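Local coordinates for protein tRNA uridine(34) acetyltransferase (Methanocaldococcus infernus, PDB 6IA8) that uses a radical S-adenosylmethionine domain and an acetyltransferase domain to form carboxymethyluridine at the wobble position of tRNA from acetyl-CoA, at residues Gly258-Ser263 with Gly305-Tyr310. Sequence-based numbering, arbitrary orientation.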
loop_
_atom_site.group_PDB
_atom_site.type_symbol
_atom_site.label_atom_id
_atom_site.label_comp_id
_atom_site.label_asym_id
_atom_site.label_seq_id
_atom_site.Cartn_x
_atom_site.Cartn_y
_atom_site.Cartn_z
ATOM N N GLY A 258 18.952 -1.272 9.446
ATOM C CA GLY A 258 20.144 -2.072 9.688
ATOM C C GLY A 258 20.966 -2.393 8.454
ATOM O O GLY A 258 21.681 -3.415 8.421
ATOM N N MET A 259 20.904 -1.539 7.437
ATOM C CA MET A 259 21.747 -1.704 6.268
ATOM C C MET A 259 23.199 -1.359 6.598
ATOM O O MET A 259 23.475 -0.669 7.578
ATOM C CB MET A 259 21.265 -0.813 5.127
ATOM C CG MET A 259 19.946 -1.278 4.522
ATOM S SD MET A 259 19.321 -0.124 3.334
ATOM C CE MET A 259 20.409 -0.380 1.922
ATOM N N PRO A 260 24.144 -1.822 5.779
ATOM C CA PRO A 260 25.552 -1.459 6.002
ATOM C C PRO A 260 25.713 0.048 6.064
ATOM O O PRO A 260 25.135 0.788 5.265
ATOM C CB PRO A 260 26.273 -2.053 4.785
ATOM C CG PRO A 260 25.421 -3.218 4.372
ATOM C CD PRO A 260 23.984 -2.823 4.705
ATOM N N GLY A 261 26.492 0.505 7.033
ATOM C CA GLY A 261 26.733 1.918 7.194
ATOM C C GLY A 261 25.753 2.634 8.091
ATOM O O GLY A 261 26.009 3.788 8.476
ATOM N N SER A 262 24.664 1.982 8.468
ATOM C CA SER A 262 23.651 2.625 9.277
ATOM C C SER A 262 23.876 2.309 10.756
ATOM O O SER A 262 24.859 1.683 11.154
ATOM C CB SER A 262 22.259 2.187 8.823
ATOM O OG SER A 262 21.265 3.125 9.235
ATOM N N SER A 263 22.947 2.756 11.586
ATOM C CA SER A 263 23.009 2.539 13.023
ATOM C C SER A 263 21.594 2.635 13.568
ATOM O O SER A 263 20.665 3.037 12.862
ATOM C CB SER A 263 23.913 3.560 13.706
ATOM O OG SER A 263 23.298 4.848 13.682
ATOM N N GLY A 305 33.640 -8.820 6.133
ATOM C CA GLY A 305 33.667 -8.185 7.432
ATOM C C GLY A 305 33.193 -6.752 7.432
ATOM O O GLY A 305 33.481 -6.012 8.378
ATOM N N GLU A 306 32.435 -6.347 6.418
ATOM C CA GLU A 306 31.940 -4.984 6.290
ATOM C C GLU A 306 30.536 -4.800 6.852
ATOM O O GLU A 306 30.074 -3.660 6.967
ATOM C CB GLU A 306 31.957 -4.574 4.812
ATOM C CG GLU A 306 31.456 -3.161 4.542
ATOM C CD GLU A 306 31.675 -2.717 3.103
ATOM O OE1 GLU A 306 31.371 -1.561 2.787
ATOM O OE2 GLU A 306 32.154 -3.512 2.274
ATOM N N PHE A 307 29.853 -5.879 7.217
ATOM C CA PHE A 307 28.426 -5.803 7.513
ATOM C C PHE A 307 28.101 -6.808 8.606
ATOM O O PHE A 307 28.316 -8.011 8.426
ATOM C CB PHE A 307 27.602 -6.077 6.239
ATOM C CG PHE A 307 26.112 -6.133 6.459
ATOM C CD1 PHE A 307 25.491 -5.256 7.316
ATOM C CD2 PHE A 307 25.339 -7.051 5.787
ATOM C CE1 PHE A 307 24.133 -5.299 7.512
ATOM C CE2 PHE A 307 23.971 -7.103 5.976
ATOM C CZ PHE A 307 23.369 -6.218 6.838
ATOM N N LYS A 308 27.618 -6.306 9.741
ATOM C CA LYS A 308 27.038 -7.134 10.791
ATOM C C LYS A 308 25.562 -6.782 10.875
ATOM O O LYS A 308 25.220 -5.708 11.390
ATOM C CB LYS A 308 27.725 -6.880 12.134
ATOM N N PRO A 309 24.651 -7.633 10.396
ATOM C CA PRO A 309 23.231 -7.246 10.380
ATOM C C PRO A 309 22.678 -7.219 11.795
ATOM O O PRO A 309 23.249 -7.789 12.727
ATOM C CB PRO A 309 22.554 -8.341 9.541
ATOM C CG PRO A 309 23.444 -9.557 9.771
ATOM C CD PRO A 309 24.860 -9.001 9.875
ATOM N N TYR A 310 21.540 -6.552 11.936
ATOM C CA TYR A 310 20.849 -6.502 13.211
ATOM C C TYR A 310 20.503 -7.910 13.667
ATOM O O TYR A 310 20.134 -8.768 12.858
ATOM C CB TYR A 310 19.551 -5.699 13.073
ATOM C CG TYR A 310 19.675 -4.185 13.094
ATOM C CD1 TYR A 310 18.576 -3.385 12.828
ATOM C CD2 TYR A 310 20.880 -3.564 13.387
ATOM C CE1 TYR A 310 18.673 -2.007 12.844
ATOM C CE2 TYR A 310 20.983 -2.193 13.427
ATOM C CZ TYR A 310 19.864 -1.417 13.152
ATOM O OH TYR A 310 19.952 -0.047 13.185
HETATM O O HOH W 1 20.315 -5.704 9.693
#
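Gly-258 sets its CA over the centre of one face of the phenol ring of Tyr-310, 3.5 Å from the ring centroid, in a CH-pi contact, and so illustrates how a bare backbone lets an aromatic ring settle directly onto a loop. A CB on Gly-258 would run into Tyr-310 CD1. Phe-307 meets the same loop differently. Its CB stands 4.1 Å from Pro-260 CG; with CG anti to the backbone N (chi1 175°), the ring turns one face to that proline carbon, which touches Phe-307 CG at 3.7 Å and CD1 at 3.6 Å, with CD2 farther off. CE1 then passes Pro-260 CD and meets Gly-258 O at 3.2 Å near the ring plane, and CZ ends beside that same oxygen. Pro-309 N lies against the opposite face, toward the rim. A water donates to Gly-258 O and accepts from Tyr-310 N, bridging the backbones. Tyr-310 OH lies close to the Ser-263 backbone without bonding to it; its hydrogen bond is with Asp-267 OD2, which also accepts one from Gly-258 N. A leucine replacing Tyr-310 would probably strip Gly-258 CA of its aromatic cover and cost Asp-267 one partner. The contact joins the beta-alpha loop between strand 250-255 and helix 264-276 to the loop preceding helix 312-325, within the parallel-stranded radical SAM core.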